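Peptidoglycan D,D-transpeptidase PbpA (Mycobacterium tuberculosis, PDB 3UN7) probably cross-links the peptidoglycan of the cell wall as a penicillin-binding D,D-transpeptidase and takes part in regulating cell length. Local coordinates at residues 330-340 against 352-363. Sequence-based numbering, arbitrary orientation.
Sequences GGITMRPYLVG and TTVRYQQRRAVS. Unlike the reference sequence in segment 352-363: R355 (reference Gly).
T333 pairs with R359 at the tight centre of this contact. T333 N donates to R359 O at 2.8 Å, and T333 O accepts Q358 N. The T333 hydroxyl turns to T326 of helix 317-328. G331 CA makes a CH...O contact with V362 O at 3.5 Å. Beyond R335 the chains separate, and a water bridges R335 O and Y356 N. The buried Y337 then projects toward the other segment, and T353 CG2 makes a CH-pi contact over its ring, 3.9 Å from the centroid. T353 N donates to G340 O at 2.9 Å.

Strands 332-334 and 357-360 form a small two-stranded antiparallel sheet in the transpeptidase domain. The chain between them adds strands 339-343 and 349-352 to another sheet. A classic beta bulge sets two residues, Q358 and R359, opposite the single T333. G330 ends helix 317-328 in a Schellman motif, and S363 caps the helix that follows.

The solvent side is looser. R335 turns about its CG-CD bond (chi3 -63°). Y356 CD2 sits over the centre of one face of its guanidinium, with the two planes 46° apart. M334 SD rests on Q357 CG at 3.7 Å. The exposed R360 reaches G330 O through NH2 at 2.9 Å, in the carbonyl plane and on a lone pair. The same nitrogen also donates to V362 O, so two carbonyls fix the rotation of the guanidinium. I332 CG1 lies over one face of that group.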
loop_
_atom_site.group_PDB
_atom_site.type_symbol
_atom_site.label_atom_id
_atom_site.label_comp_id
_atom_site.label_asym_id
_atom_site.label_seq_id
_atom_site.Cartn_x
_atom_site.Cartn_y
_atom_site.Cartn_z
ATOM N N GLY A 330 8.061 -1.261 16.328
ATOM C CA GLY A 330 9.312 -1.665 16.993
ATOM C C GLY A 330 10.151 -2.708 16.262
ATOM O O GLY A 330 10.986 -3.383 16.885
ATOM N N GLY A 331 9.963 -2.824 14.944
ATOM C CA GLY A 331 10.756 -3.766 14.115
ATOM C C GLY A 331 10.052 -5.085 13.821
ATOM O O GLY A 331 10.575 -5.935 13.099
ATOM N N ILE A 332 8.862 -5.259 14.384
ATOM C CA ILE A 332 8.067 -6.478 14.185
ATOM C C ILE A 332 6.993 -6.265 13.114
ATOM O O ILE A 332 6.178 -5.342 13.204
ATOM C CB ILE A 332 7.442 -6.984 15.512
ATOM C CG1 ILE A 332 8.542 -7.440 16.478
ATOM C CG2 ILE A 332 6.474 -8.139 15.272
ATOM C CD1 ILE A 332 8.040 -7.661 17.922
ATOM N N THR A 333 7.020 -7.125 12.100
ATOM C CA THR A 333 6.038 -7.112 11.039
ATOM C C THR A 333 4.838 -7.977 11.421
ATOM O O THR A 333 4.974 -9.181 11.659
ATOM C CB THR A 333 6.626 -7.611 9.709
ATOM O OG1 THR A 333 7.877 -6.957 9.462
ATOM C CG2 THR A 333 5.668 -7.287 8.546
ATOM N N MET A 334 3.673 -7.345 11.502
ATOM C CA MET A 334 2.431 -8.070 11.691
ATOM C C MET A 334 1.886 -8.472 10.319
ATOM O O MET A 334 1.973 -7.705 9.356
ATOM C CB MET A 334 1.428 -7.227 12.469
ATOM C CG MET A 334 1.944 -6.768 13.851
ATOM S SD MET A 334 2.320 -8.116 14.981
ATOM C CE MET A 334 0.682 -8.729 15.350
ATOM N N ARG A 335 1.351 -9.686 10.238
ATOM C CA ARG A 335 0.762 -10.186 9.011
ATOM C C ARG A 335 -0.453 -9.330 8.652
ATOM O O ARG A 335 -1.393 -9.217 9.455
ATOM C CB ARG A 335 0.371 -11.660 9.181
ATOM C CG ARG A 335 -0.307 -12.273 7.966
ATOM C CD ARG A 335 -0.214 -13.783 8.036
ATOM N NE ARG A 335 1.195 -14.169 7.983
ATOM C CZ ARG A 335 1.681 -15.383 8.242
ATOM N NH1 ARG A 335 0.874 -16.385 8.598
ATOM N NH2 ARG A 335 2.990 -15.582 8.150
ATOM N N PRO A 336 -0.431 -8.706 7.461
ATOM C CA PRO A 336 -1.562 -7.843 7.133
ATOM C C PRO A 336 -2.788 -8.671 6.783
ATOM O O PRO A 336 -2.691 -9.734 6.151
ATOM C CB PRO A 336 -1.078 -7.022 5.924
ATOM C CG PRO A 336 0.078 -7.736 5.383
ATOM C CD PRO A 336 0.592 -8.733 6.395
ATOM N N TYR A 337 -3.936 -8.204 7.231
ATOM C CA TYR A 337 -5.164 -8.905 6.905
ATOM C C TYR A 337 -6.289 -7.926 6.685
ATOM O O TYR A 337 -6.294 -6.854 7.294
ATOM C CB TYR A 337 -5.521 -9.934 7.983
ATOM C CG TYR A 337 -5.861 -9.389 9.360
ATOM C CD1 TYR A 337 -7.191 -9.275 9.773
ATOM C CD2 TYR A 337 -4.853 -9.064 10.280
ATOM C CE1 TYR A 337 -7.518 -8.816 11.042
ATOM C CE2 TYR A 337 -5.172 -8.597 11.557
ATOM C CZ TYR A 337 -6.512 -8.478 11.924
ATOM O OH TYR A 337 -6.867 -8.025 13.170
ATOM N N LEU A 338 -7.236 -8.336 5.826
ATOM C CA LEU A 338 -8.359 -7.518 5.382
ATOM C C LEU A 338 -9.674 -8.004 5.963
ATOM O O LEU A 338 -10.660 -7.267 5.978
ATOM C CB LEU A 338 -8.458 -7.584 3.854
ATOM C CG LEU A 338 -9.500 -6.753 3.111
ATOM C CD1 LEU A 338 -9.304 -5.287 3.486
ATOM C CD2 LEU A 338 -9.289 -6.957 1.584
ATOM N N VAL A 339 -9.709 -9.265 6.394
ATOM C CA VAL A 339 -10.943 -9.851 6.912
ATOM C C VAL A 339 -10.818 -10.097 8.407
ATOM O O VAL A 339 -10.022 -10.920 8.834
ATOM C CB VAL A 339 -11.349 -11.123 6.147
ATOM C CG1 VAL A 339 -12.652 -11.737 6.754
ATOM C CG2 VAL A 339 -11.606 -10.779 4.666
ATOM N N GLY A 340 -11.610 -9.375 9.194
ATOM C CA GLY A 340 -11.594 -9.516 10.657
ATOM C C GLY A 340 -12.404 -10.691 11.158
ATOM O O GLY A 340 -12.013 -11.376 12.109
ATOM N N THR A 352 -12.847 -15.832 13.485
ATOM C CA THR A 352 -12.293 -14.519 13.840
ATOM C C THR A 352 -10.783 -14.537 13.568
ATOM O O THR A 352 -10.071 -15.432 14.035
ATOM C CB THR A 352 -12.501 -14.198 15.341
ATOM O OG1 THR A 352 -13.887 -14.304 15.685
ATOM C CG2 THR A 352 -11.988 -12.800 15.682
ATOM N N THR A 353 -10.294 -13.569 12.807
ATOM C CA THR A 353 -8.877 -13.535 12.486
ATOM C C THR A 353 -8.063 -13.182 13.736
ATOM O O THR A 353 -8.448 -12.297 14.495
ATOM C CB THR A 353 -8.596 -12.547 11.348
ATOM O OG1 THR A 353 -9.468 -12.844 10.251
ATOM C CG2 THR A 353 -7.155 -12.653 10.884
ATOM N N VAL A 354 -6.974 -13.912 13.971
ATOM C CA VAL A 354 -6.056 -13.608 15.070
ATOM C C VAL A 354 -4.792 -12.983 14.490
ATOM O O VAL A 354 -4.281 -13.453 13.488
ATOM C CB VAL A 354 -5.731 -14.876 15.926
ATOM C CG1 VAL A 354 -5.305 -16.052 15.042
ATOM C CG2 VAL A 354 -4.652 -14.583 16.971
ATOM N N ARG A 355 -4.314 -11.905 15.106
ATOM C CA ARG A 355 -3.084 -11.241 14.685
ATOM C C ARG A 355 -1.881 -12.180 14.835
ATOM O O ARG A 355 -1.844 -13.012 15.739
ATOM C CB ARG A 355 -2.856 -9.960 15.497
ATOM C CG ARG A 355 -4.092 -9.395 16.194
ATOM C CD ARG A 355 -5.053 -8.713 15.230
ATOM N NE ARG A 355 -6.267 -8.120 15.824
ATOM C CZ ARG A 355 -6.373 -7.550 17.026
ATOM N NH1 ARG A 355 -7.537 -7.040 17.408
ATOM N NH2 ARG A 355 -5.334 -7.473 17.849
ATOM N N TYR A 356 -0.906 -12.036 13.942
ATOM C CA TYR A 356 0.252 -12.920 13.891
ATOM C C TYR A 356 1.522 -12.112 13.621
ATOM O O TYR A 356 1.580 -11.354 12.652
ATOM C CB TYR A 356 0.063 -13.964 12.785
ATOM C CG TYR A 356 1.206 -14.949 12.636
ATOM C CD1 TYR A 356 1.427 -15.939 13.593
ATOM C CD2 TYR A 356 2.053 -14.899 11.536
ATOM C CE1 TYR A 356 2.479 -16.855 13.463
ATOM C CE2 TYR A 356 3.109 -15.807 11.392
ATOM C CZ TYR A 356 3.313 -16.782 12.357
ATOM O OH TYR A 356 4.359 -17.675 12.223
ATOM N N GLN A 357 2.522 -12.283 14.487
ATOM C CA GLN A 357 3.857 -11.716 14.283
ATOM C C GLN A 357 4.579 -12.532 13.220
ATOM O O GLN A 357 5.019 -13.656 13.466
ATOM C CB GLN A 357 4.679 -11.752 15.564
ATOM C CG GLN A 357 4.156 -10.901 16.688
ATOM C CD GLN A 357 5.130 -10.829 17.857
ATOM O OE1 GLN A 357 6.335 -11.067 17.705
ATOM N NE2 GLN A 357 4.612 -10.494 19.024
ATOM N N GLN A 358 4.687 -11.948 12.039
ATOM C CA GLN A 358 5.234 -12.622 10.873
ATOM C C GLN A 358 6.755 -12.775 10.967
ATOM O O GLN A 358 7.295 -13.860 10.715
ATOM C CB GLN A 358 4.849 -11.815 9.636
ATOM C CG GLN A 358 5.074 -12.487 8.319
ATOM C CD GLN A 358 4.278 -11.813 7.216
ATOM O OE1 GLN A 358 4.551 -10.666 6.836
ATOM N NE2 GLN A 358 3.290 -12.527 6.690
ATOM N N ARG A 359 7.431 -11.690 11.347
ATOM C CA ARG A 359 8.890 -11.623 11.292
ATOM C C ARG A 359 9.415 -10.402 12.044
ATOM O O ARG A 359 8.768 -9.356 12.057
ATOM C CB ARG A 359 9.316 -11.548 9.822
ATOM C CG ARG A 359 10.810 -11.534 9.577
ATOM C CD ARG A 359 11.089 -11.332 8.095
ATOM N NE ARG A 359 12.203 -12.162 7.606
ATOM C CZ ARG A 359 13.468 -12.115 8.041
ATOM N NH1 ARG A 359 13.847 -11.286 9.023
ATOM N NH2 ARG A 359 14.366 -12.921 7.490
ATOM N N ARG A 360 10.572 -10.534 12.690
ATOM C CA ARG A 360 11.298 -9.357 13.140
ATOM C C ARG A 360 12.259 -8.923 12.034
ATOM O O ARG A 360 13.171 -9.672 11.658
ATOM C CB ARG A 360 12.062 -9.593 14.450
ATOM C CG ARG A 360 12.891 -8.376 14.853
ATOM C CD ARG A 360 13.497 -8.458 16.253
ATOM N NE ARG A 360 12.540 -8.136 17.314
ATOM C CZ ARG A 360 12.071 -6.915 17.590
ATOM N NH1 ARG A 360 11.216 -6.763 18.593
ATOM N NH2 ARG A 360 12.447 -5.848 16.879
ATOM N N ALA A 361 12.045 -7.712 11.517
ATOM C CA ALA A 361 12.859 -7.191 10.427
ATOM C C ALA A 361 14.146 -6.574 10.951
ATOM O O ALA A 361 15.200 -6.671 10.325
ATOM C CB ALA A 361 12.076 -6.157 9.643
ATOM N N VAL A 362 14.043 -5.946 12.112
ATOM C CA VAL A 362 15.085 -5.061 12.597
ATOM C C VAL A 362 14.950 -5.010 14.124
ATOM O O VAL A 362 13.853 -5.200 14.656
ATOM C CB VAL A 362 14.898 -3.675 11.891
ATOM C CG1 VAL A 362 14.181 -2.646 12.775
ATOM C CG2 VAL A 362 16.178 -3.187 11.329
ATOM N N SER A 363 16.065 -4.793 14.828
ATOM C CA SER A 363 16.067 -4.751 16.289
ATOM C C SER A 363 15.240 -3.550 16.768
ATOM O O SER A 363 14.997 -2.627 15.983
ATOM C CB SER A 363 17.500 -4.627 16.794
ATOM O OG SER A 363 18.036 -3.369 16.438
HETATM O O HOH W 1 -1.620 -9.938 11.940
#